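Side-chain contacts in beta-galactosidase (Marinomonas sp. ef1, PDB 6Y2K), which probably hydrolyses terminal beta-galactosyl residues of galactosides such as lactose, working in the cold as a hexameric family GH42 glycosidase: residues P44-L49 against P78-D83; W337-F342 against V650-K655; V34-W39 against T139-G144. One frame throughout, in Å; residues are numbered along the deposited sequence.

Contact 1 (P44-L49 against P78-D83); sequences PTPGEL and PKWLVD
Lys79 NZ, on the residue just before the Trp80 indole that packs against Pro46, is gripped from several directions. Within its own helix it forms a salt bridge to Asp83 OD1, with 2.9 Å between Lys79 NZ and Asp83 OD1, and uses the syn lone pair of that oxygen. Glu194 of the second subunit supplies another salt bridge and Glu192 of that subunit a carbonyl oxygen, so the start of helix 79-84 is tied down at a subunit interface. Trp80 itself turns the other way. Its CG stands between the backbone N and the carbonyl carbon (chi1 64°), which swings the indole out toward the turn of 44-49. Pro46 CD lies over the five-membered ring, 3.8 Å from its centroid and 18° off the normal, a CH-pi contact that Thr45 CA repeats from the same face at 4.2 Å from that centroid. The proline ring then slides along the indole until Pro46 CB sits 3.8 Å from Trp80 CZ3. Leu81 CB backs the opposite face. Pro44 O comes to 3.2 Å from Trp80 CD1, but it is badly placed for the indole N-H, which is spent on Glu43 O. Arg188 of the second subunit packs on both Pro46 and Trp80 and bonds Thr45 OG1. Pro46 and Gly47 fill the two central places of a type II turn, closed by Glu48 N to Thr45 O. This is a Pro-Gly turn whose proline rides on a tryptophan face, here joining the loop between helices 39-42 and 52-63 to the start of helix 79-84, both in beta-alpha connections of the TIM barrel.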
loop_
_atom_site.group_PDB
_atom_site.type_symbol
_atom_site.label_atom_id
_atom_site.label_comp_id
_atom_site.label_asym_id
_atom_site.label_seq_id
_atom_site.Cartn_x
_atom_site.Cartn_y
_atom_site.Cartn_z
ATOM N N PRO A 44 54.050 28.772 14.257
ATOM C CA PRO A 44 54.297 27.394 13.798
ATOM C C PRO A 44 55.178 26.579 14.731
ATOM O O PRO A 44 55.107 25.354 14.706
ATOM C CB PRO A 44 54.984 27.561 12.436
ATOM C CG PRO A 44 55.295 29.004 12.276
ATOM C CD PRO A 44 54.574 29.788 13.330
ATOM N N THR A 45 56.014 27.261 15.515
ATOM C CA THR A 45 56.835 26.640 16.554
ATOM C C THR A 45 56.889 27.668 17.696
ATOM O O THR A 45 56.860 28.872 17.424
ATOM C CB THR A 45 58.225 26.250 15.993
ATOM O OG1 THR A 45 58.979 25.514 16.965
ATOM C CG2 THR A 45 59.031 27.484 15.546
ATOM N N PRO A 46 56.914 27.215 18.964
ATOM C CA PRO A 46 56.730 28.144 20.085
ATOM C C PRO A 46 57.747 29.281 20.144
ATOM O O PRO A 46 58.951 29.047 20.066
ATOM C CB PRO A 46 56.854 27.249 21.331
ATOM C CG PRO A 46 57.495 26.001 20.856
ATOM C CD PRO A 46 57.060 25.829 19.441
ATOM N N GLY A 47 57.236 30.504 20.255
ATOM C CA GLY A 47 58.066 31.687 20.384
ATOM C C GLY A 47 58.457 32.343 19.076
ATOM O O GLY A 47 59.052 33.416 19.105
ATOM N N GLU A 48 58.126 31.725 17.939
ATOM C CA GLU A 48 58.457 32.274 16.617
ATOM C C GLU A 48 57.154 32.730 15.966
ATOM O O GLU A 48 56.372 31.919 15.451
ATOM C CB GLU A 48 59.211 31.240 15.778
ATOM C CG GLU A 48 60.501 30.735 16.448
ATOM C CD GLU A 48 61.669 31.726 16.411
ATOM O OE1 GLU A 48 62.059 32.276 17.475
ATOM O OE2 GLU A 48 62.219 31.946 15.310
ATOM N N LEU A 49 56.909 34.037 16.038
ATOM C CA LEU A 49 55.615 34.613 15.718
ATOM C C LEU A 49 55.627 35.308 14.378
ATOM O O LEU A 49 56.628 35.913 13.999
ATOM C CB LEU A 49 55.188 35.589 16.800
ATOM C CG LEU A 49 55.063 34.962 18.189
ATOM C CD1 LEU A 49 55.017 36.041 19.256
ATOM C CD2 LEU A 49 53.832 34.070 18.271
ATOM N N PRO A 78 47.889 24.481 17.786
ATOM C CA PRO A 78 48.796 23.658 16.979
ATOM C C PRO A 78 49.256 22.381 17.675
ATOM O O PRO A 78 49.164 22.278 18.898
ATOM C CB PRO A 78 50.004 24.581 16.721
ATOM C CG PRO A 78 49.695 25.893 17.352
ATOM C CD PRO A 78 48.557 25.686 18.308
ATOM N N LYS A 79 49.795 21.446 16.892
ATOM C CA LYS A 79 50.211 20.144 17.417
ATOM C C LYS A 79 51.344 20.250 18.445
ATOM O O LYS A 79 51.353 19.510 19.436
ATOM C CB LYS A 79 50.632 19.209 16.284
ATOM C CG LYS A 79 50.957 17.772 16.707
ATOM C CD LYS A 79 49.910 17.150 17.628
ATOM C CE LYS A 79 49.830 15.633 17.454
ATOM N NZ LYS A 79 51.136 14.966 17.723
ATOM N N TRP A 80 52.287 21.175 18.231
ATOM C CA TRP A 80 53.353 21.380 19.220
ATOM C C TRP A 80 52.789 21.730 20.603
ATOM O O TRP A 80 53.322 21.302 21.623
ATOM C CB TRP A 80 54.385 22.423 18.760
ATOM C CG TRP A 80 53.888 23.826 18.579
ATOM C CD1 TRP A 80 53.641 24.442 17.396
ATOM C CD2 TRP A 80 53.613 24.798 19.600
ATOM N NE1 TRP A 80 53.224 25.733 17.603
ATOM C CE2 TRP A 80 53.197 25.978 18.949
ATOM C CE3 TRP A 80 53.693 24.796 20.998
ATOM C CZ2 TRP A 80 52.841 27.137 19.650
ATOM C CZ3 TRP A 80 53.342 25.943 21.694
ATOM C CH2 TRP A 80 52.921 27.099 21.018
ATOM N N LEU A 81 51.697 22.491 20.631
ATOM C CA LEU A 81 51.064 22.891 21.895
ATOM C C LEU A 81 50.337 21.699 22.547
ATOM O O LEU A 81 50.467 21.467 23.748
ATOM C CB LEU A 81 50.124 24.084 21.648
ATOM C CG LEU A 81 49.524 24.823 22.853
ATOM C CD1 LEU A 81 49.116 26.241 22.462
ATOM C CD2 LEU A 81 48.326 24.080 23.440
ATOM N N VAL A 82 49.607 20.934 21.740
ATOM C CA VAL A 82 48.959 19.691 22.199
ATOM C C VAL A 82 49.990 18.730 22.810
ATOM O O VAL A 82 49.766 18.185 23.893
ATOM C CB VAL A 82 48.170 18.996 21.050
ATOM C CG1 VAL A 82 47.698 17.599 21.450
ATOM C CG2 VAL A 82 46.984 19.859 20.609
ATOM N N ASP A 83 51.119 18.548 22.126
ATOM C CA ASP A 83 52.170 17.649 22.604
ATOM C C ASP A 83 52.760 18.110 23.949
ATOM O O ASP A 83 53.136 17.281 24.775
ATOM C CB ASP A 83 53.288 17.501 21.557
ATOM C CG ASP A 83 52.858 16.711 20.327
ATOM O OD1 ASP A 83 51.830 16.008 20.375
ATOM O OD2 ASP A 83 53.559 16.789 19.297
#

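Contact 2 (W337-F342 against V650-K655); sequences WTWEAF and VAIWKK
Ile652 CD1 points almost straight down onto the indole of Trp339, 3.3 Å from the centroid of the six-membered ring and only 6° off its normal. This is a close CH-pi contact: the methyl group has Trp339 CZ3 at 3.5 Å and lies nearly as near to the rest of that ring. The reach comes from an extended chain, with Ile652 CG1 anti to the carbonyl carbon (chi1 -53°) and CD1 carried straight on from there. Val650, two residues earlier and facing the same way from the strand, fills in at the root of the indole, its CG1 3.8 Å from Trp339 CB and 3.9 Å from Trp339 CG. Both aliphatic side chains cross the tryptophan at about a right angle, so methyl groups rather than flanks do the touching.

One shell further out, the other face of the indole is backed from within the helix by Phe342, whose CD2 stands 3.7 Å above the Trp339 plane. Trp339 CE3 in turn lies in the plane of the phenyl ring, at its edge, so the phenylalanine turns its rim to the indole. Rotation of the indole is fixed by Trp339 NE1, which bonds to Glu388 on helix 377-395, while Phe620 and Phe622 of the neighbouring strand 618-623 pack against it too. Strand 649-655 is itself held between strands 618-623 and 636-640, through backbone bonds such as those of Ala651 with Ala621 and Ile652 with Val639. Glu340 bonding to Tyr624 and Phe342 O to Arg615 add polar ties between the same two parts. The whole is a helix-on-sheet interface, in which the small C-terminal antiparallel domain seats its hydrophobic face on an outer helix of the TIM barrel, between barrel strands 310-315 and 348-352.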
loop_
_atom_site.group_PDB
_atom_site.type_symbol
_atom_site.label_atom_id
_atom_site.label_comp_id
_atom_site.label_asym_id
_atom_site.label_seq_id
_atom_site.Cartn_x
_atom_site.Cartn_y
_atom_site.Cartn_z
ATOM N N TRP A 337 17.108 33.274 2.534
ATOM C CA TRP A 337 17.646 33.117 3.890
ATOM C C TRP A 337 18.153 34.429 4.465
ATOM O O TRP A 337 18.049 34.663 5.671
ATOM C CB TRP A 337 18.780 32.071 3.924
ATOM C CG TRP A 337 18.391 30.691 3.468
ATOM C CD1 TRP A 337 17.199 30.057 3.686
ATOM C CD2 TRP A 337 19.215 29.763 2.751
ATOM N NE1 TRP A 337 17.221 28.796 3.133
ATOM C CE2 TRP A 337 18.446 28.590 2.551
ATOM C CE3 TRP A 337 20.529 29.813 2.243
ATOM C CZ2 TRP A 337 18.946 27.468 1.870
ATOM C CZ3 TRP A 337 21.024 28.700 1.565
ATOM C CH2 TRP A 337 20.231 27.537 1.390
ATOM N N THR A 338 18.707 35.278 3.599
ATOM C CA THR A 338 19.233 36.581 4.012
ATOM C C THR A 338 18.106 37.500 4.478
ATOM O O THR A 338 18.173 38.034 5.592
ATOM C CB THR A 338 20.064 37.232 2.886
ATOM O OG1 THR A 338 21.078 36.322 2.445
ATOM C CG2 THR A 338 20.744 38.526 3.359
ATOM N N TRP A 339 17.075 37.682 3.643
ATOM C CA TRP A 339 15.898 38.472 4.048
ATOM C C TRP A 339 15.216 37.891 5.268
ATOM O O TRP A 339 14.740 38.633 6.120
ATOM C CB TRP A 339 14.881 38.624 2.916
ATOM C CG TRP A 339 15.202 39.760 2.022
ATOM C CD1 TRP A 339 15.560 39.701 0.715
ATOM C CD2 TRP A 339 15.233 41.138 2.390
ATOM N NE1 TRP A 339 15.795 40.967 0.227
ATOM C CE2 TRP A 339 15.609 41.869 1.242
ATOM C CE3 TRP A 339 14.974 41.830 3.576
ATOM C CZ2 TRP A 339 15.729 43.260 1.249
ATOM C CZ3 TRP A 339 15.100 43.223 3.583
ATOM C CH2 TRP A 339 15.462 43.919 2.424
ATOM N N GLU A 340 15.171 36.562 5.344
ATOM C CA GLU A 340 14.628 35.871 6.513
ATOM C C GLU A 340 15.316 36.386 7.771
ATOM O O GLU A 340 14.643 36.852 8.700
ATOM C CB GLU A 340 14.805 34.347 6.350
ATOM C CG GLU A 340 14.402 33.473 7.522
ATOM C CD GLU A 340 15.096 32.121 7.444
ATOM O OE1 GLU A 340 16.205 32.010 8.008
ATOM O OE2 GLU A 340 14.559 31.192 6.794
ATOM N N ALA A 341 16.647 36.329 7.795
ATOM C CA ALA A 341 17.409 36.801 8.967
ATOM C C ALA A 341 17.107 38.273 9.288
ATOM O O ALA A 341 16.878 38.622 10.458
ATOM C CB ALA A 341 18.898 36.586 8.775
ATOM N N PHE A 342 17.058 39.119 8.257
ATOM C CA PHE A 342 16.712 40.551 8.447
ATOM C C PHE A 342 15.321 40.746 9.053
ATOM O O PHE A 342 15.149 41.604 9.917
ATOM C CB PHE A 342 16.798 41.335 7.135
ATOM C CG PHE A 342 18.201 41.484 6.573
ATOM C CD1 PHE A 342 19.342 41.420 7.379
ATOM C CD2 PHE A 342 18.365 41.739 5.224
ATOM C CE1 PHE A 342 20.609 41.565 6.828
ATOM C CE2 PHE A 342 19.627 41.914 4.675
ATOM C CZ PHE A 342 20.751 41.819 5.475
ATOM N N VAL A 650 10.642 36.108 -1.840
ATOM C CA VAL A 650 10.441 37.057 -0.756
ATOM C C VAL A 650 9.622 38.229 -1.294
ATOM O O VAL A 650 9.865 38.688 -2.411
ATOM C CB VAL A 650 11.799 37.627 -0.264
ATOM C CG1 VAL A 650 11.604 38.587 0.904
ATOM C CG2 VAL A 650 12.762 36.502 0.113
ATOM N N ALA A 651 8.661 38.705 -0.507
ATOM C CA ALA A 651 8.015 39.991 -0.773
ATOM C C ALA A 651 8.037 40.836 0.495
ATOM O O ALA A 651 7.942 40.304 1.606
ATOM C CB ALA A 651 6.592 39.798 -1.269
ATOM N N ILE A 652 8.167 42.151 0.313
ATOM C CA ILE A 652 8.245 43.103 1.420
ATOM C C ILE A 652 7.220 44.218 1.181
ATOM O O ILE A 652 7.199 44.827 0.108
ATOM C CB ILE A 652 9.664 43.699 1.570
ATOM C CG1 ILE A 652 10.696 42.555 1.675
ATOM C CG2 ILE A 652 9.724 44.628 2.785
ATOM C CD1 ILE A 652 12.128 42.998 1.826
ATOM N N TRP A 653 6.384 44.455 2.191
ATOM C CA TRP A 653 5.291 45.418 2.145
ATOM C C TRP A 653 5.476 46.432 3.276
ATOM O O TRP A 653 6.073 46.109 4.304
ATOM C CB TRP A 653 3.941 44.714 2.359
ATOM C CG TRP A 653 3.558 43.670 1.333
ATOM C CD1 TRP A 653 4.136 42.437 1.140
ATOM C CD2 TRP A 653 2.478 43.754 0.398
ATOM N NE1 TRP A 653 3.495 41.766 0.120
ATOM C CE2 TRP A 653 2.477 42.554 -0.354
ATOM C CE3 TRP A 653 1.518 44.736 0.110
ATOM C CZ2 TRP A 653 1.546 42.308 -1.367
ATOM C CZ3 TRP A 653 0.587 44.492 -0.903
ATOM C CH2 TRP A 653 0.613 43.285 -1.629
ATOM N N LYS A 654 4.941 47.637 3.091
ATOM C CA LYS A 654 4.884 48.641 4.156
ATOM C C LYS A 654 3.434 48.962 4.506
ATOM O O LYS A 654 2.590 49.075 3.617
ATOM C CB LYS A 654 5.650 49.917 3.781
ATOM C CG LYS A 654 5.177 50.651 2.536
ATOM C CD LYS A 654 6.054 51.872 2.281
ATOM C CE LYS A 654 5.640 52.615 1.016
ATOM N NZ LYS A 654 6.612 53.688 0.647
ATOM N N LYS A 655 3.152 49.087 5.800
ATOM C CA LYS A 655 1.817 49.435 6.268
ATOM C C LYS A 655 1.466 50.861 5.835
ATOM O O LYS A 655 2.341 51.730 5.799
ATOM C CB LYS A 655 1.730 49.310 7.787
ATOM C CG LYS A 655 1.846 47.879 8.277
ATOM C CD LYS A 655 1.784 47.817 9.790
ATOM C CE LYS A 655 2.170 46.443 10.304
ATOM N NZ LYS A 655 2.132 46.393 11.789
#

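Contact 3 (V34-W39 against T139-G144); sequences VGEFSW and TDNEYG
Asp140 meets Glu36 through its backbone, with Asp140 O 3.9 Å from Glu36 CB, while its carboxylate, which takes no part across the contact, steadies the next residue. Asp140 OD1 takes the N-H of Asn141 at 2.8 Å from Asn141 N (161° at the hydrogen), on the anti side and out of the carboxylate plane; Arg104 forms a salt bridge to the same oxygen, and Thr74 bonds Asp140 OD2. Asn141 then carries most of the contact. With CG anti to the backbone N (chi1 -172°), its amide reaches both Glu36 and Phe37, the oxygen beside the one and the nitrogen beside the other. Asn141 ND2 comes to 3.3 Å from Phe37 CZ, amide and ring planes 68° apart, and Asn141 OD1 lies 3.6 Å from Glu36 CG. That same CG sits 3.9 Å above the centre of the Phe37 ring. Trp183 of the second subunit also meets this ring. A water joins the polar ends, 2.7 Å from Asn141 OD1 and 2.7 Å from Glu36 OE2. Asn242 bonds Asn141 OD1 as well, and Tyr8 and Arg33 hold Glu36 OE2. With an alanine here, Asn242 would probably lose its acceptor and the water one of its acceptors, and a gap is likely to open beside Phe37 CZ. Next along, Glu142 N bonds to Asn242 OD1, and Glu142 OE1 bonds a glycerol that probably came from the crystallisation liquor. An Asn-Glu pair just after the fourth barrel strand is where clan GH-A glycosidases carry their acid/base glutamate, consistent with these loops lining the active-site mouth of the TIM barrel.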
loop_
_atom_site.group_PDB
_atom_site.type_symbol
_atom_site.label_atom_id
_atom_site.label_comp_id
_atom_site.label_asym_id
_atom_site.label_seq_id
_atom_site.Cartn_x
_atom_site.Cartn_y
_atom_site.Cartn_z
ATOM N N VAL A 34 38.050 37.320 9.861
ATOM C CA VAL A 34 39.321 36.615 9.643
ATOM C C VAL A 34 39.938 36.119 10.958
ATOM O O VAL A 34 39.623 36.635 12.033
ATOM C CB VAL A 34 40.374 37.498 8.916
ATOM C CG1 VAL A 34 39.824 38.034 7.599
ATOM C CG2 VAL A 34 40.862 38.635 9.801
ATOM N N GLY A 35 40.807 35.109 10.850
ATOM C CA GLY A 35 41.782 34.784 11.903
ATOM C C GLY A 35 41.553 33.600 12.838
ATOM O O GLY A 35 42.505 33.149 13.487
ATOM N N GLU A 36 40.328 33.078 12.906
ATOM C CA GLU A 36 39.976 32.076 13.940
ATOM C C GLU A 36 40.642 30.692 13.804
ATOM O O GLU A 36 40.650 29.928 14.770
ATOM C CB GLU A 36 38.443 31.944 14.107
ATOM C CG GLU A 36 37.689 31.029 13.129
ATOM C CD GLU A 36 37.561 31.560 11.703
ATOM O OE1 GLU A 36 38.114 32.640 11.362
ATOM O OE2 GLU A 36 36.890 30.873 10.901
ATOM N N PHE A 37 41.180 30.356 12.631
ATOM C CA PHE A 37 41.917 29.096 12.457
ATOM C C PHE A 37 43.410 29.284 12.147
ATOM O O PHE A 37 44.054 28.361 11.632
ATOM C CB PHE A 37 41.269 28.242 11.352
ATOM C CG PHE A 37 39.830 27.864 11.621
ATOM C CD1 PHE A 37 39.466 27.220 12.796
ATOM C CD2 PHE A 37 38.849 28.094 10.664
ATOM C CE1 PHE A 37 38.146 26.855 13.037
ATOM C CE2 PHE A 37 37.536 27.711 10.888
ATOM C CZ PHE A 37 37.182 27.094 12.074
ATOM N N SER A 38 43.974 30.442 12.507
ATOM C CA SER A 38 45.311 30.846 12.019
ATOM C C SER A 38 46.494 30.609 12.984
ATOM O O SER A 38 47.608 31.030 12.684
ATOM C CB SER A 38 45.279 32.325 11.561
ATOM O OG SER A 38 45.052 33.220 12.644
ATOM N N TRP A 39 46.282 29.921 14.109
ATOM C CA TRP A 39 47.362 29.750 15.099
ATOM C C TRP A 39 48.627 29.127 14.501
ATOM O O TRP A 39 49.720 29.611 14.776
ATOM C CB TRP A 39 46.898 28.968 16.345
ATOM C CG TRP A 39 47.726 29.180 17.609
ATOM C CD1 TRP A 39 49.077 29.403 17.702
ATOM C CD2 TRP A 39 47.248 29.129 18.965
ATOM N NE1 TRP A 39 49.460 29.506 19.015
ATOM C CE2 TRP A 39 48.362 29.341 19.813
ATOM C CE3 TRP A 39 45.994 28.906 19.546
ATOM C CZ2 TRP A 39 48.252 29.364 21.207
ATOM C CZ3 TRP A 39 45.887 28.927 20.933
ATOM C CH2 TRP A 39 47.011 29.159 21.748
ATOM N N THR A 139 35.168 35.306 19.782
ATOM C CA THR A 139 35.927 34.403 20.651
ATOM C C THR A 139 35.873 32.977 20.103
ATOM O O THR A 139 34.795 32.452 19.872
ATOM C CB THR A 139 35.385 34.401 22.084
ATOM O OG1 THR A 139 33.971 34.168 22.066
ATOM C CG2 THR A 139 35.679 35.737 22.761
ATOM N N ASP A 140 37.031 32.368 19.871
ATOM C CA ASP A 140 37.103 30.945 19.526
ATOM C C ASP A 140 36.286 30.707 18.217
ATOM O O ASP A 140 36.317 31.556 17.300
ATOM C CB ASP A 140 36.631 30.128 20.752
ATOM C CG ASP A 140 37.091 28.664 20.749
ATOM O OD1 ASP A 140 36.347 27.820 20.175
ATOM O OD2 ASP A 140 38.127 28.346 21.384
ATOM N N ASN A 141 35.599 29.571 18.107
ATOM C CA ASN A 141 34.771 29.250 16.944
ATOM C C ASN A 141 33.868 28.060 17.276
ATOM O O ASN A 141 34.356 26.944 17.438
ATOM C CB ASN A 141 35.623 28.906 15.717
ATOM C CG ASN A 141 34.784 28.773 14.455
ATOM O OD1 ASN A 141 34.361 29.785 13.860
ATOM N ND2 ASN A 141 34.517 27.530 14.049
ATOM N N GLU A 142 32.568 28.318 17.393
ATOM C CA GLU A 142 31.553 27.278 17.577
ATOM C C GLU A 142 31.861 26.376 18.768
ATOM O O GLU A 142 32.104 25.175 18.622
ATOM C CB GLU A 142 31.362 26.447 16.290
ATOM C CG GLU A 142 30.746 27.206 15.114
ATOM C CD GLU A 142 30.333 26.285 13.968
ATOM O OE1 GLU A 142 31.027 25.273 13.738
ATOM O OE2 GLU A 142 29.309 26.562 13.293
ATOM N N TYR A 143 31.847 26.981 19.953
ATOM C CA TYR A 143 31.951 26.254 21.208
ATOM C C TYR A 143 30.995 25.081 21.150
ATOM O O TYR A 143 29.829 25.261 20.790
ATOM C CB TYR A 143 31.525 27.118 22.408
ATOM C CG TYR A 143 32.423 28.281 22.789
ATOM C CD1 TYR A 143 33.809 28.160 22.799
ATOM C CD2 TYR A 143 31.872 29.489 23.206
ATOM C CE1 TYR A 143 34.623 29.225 23.181
ATOM C CE2 TYR A 143 32.676 30.558 23.585
ATOM C CZ TYR A 143 34.048 30.423 23.576
ATOM O OH TYR A 143 34.844 31.489 23.956
ATOM N N GLY A 144 31.488 23.894 21.497
ATOM C CA GLY A 144 30.643 22.709 21.604
ATOM C C GLY A 144 30.510 21.892 20.327
ATOM O O GLY A 144 30.092 20.733 20.406
HETATM O O HOH W 1 34.706 29.291 11.242
#

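From the N terminus, the chain leaves barrel strand 29-34 into 34-39, passes helix 39-42 and runs through 44-49. After helix 52-63 and strand 67-71 it returns at 78-83, where contact 1 closes a loop of 28 residues. It then goes on through strand 134-138 to residues 139-144, where contact 3 closes a larger loop with contact 1 nested inside. The two also touch, Trp39 packing on Pro78 and Leu81, and both face the second subunit. Contact 2 follows in series, bringing the last strand back to helix 333-343 across 307 residues; its centre lies about 31 Å from that of contact 3, and it joins the C-terminal sheet to the barrel.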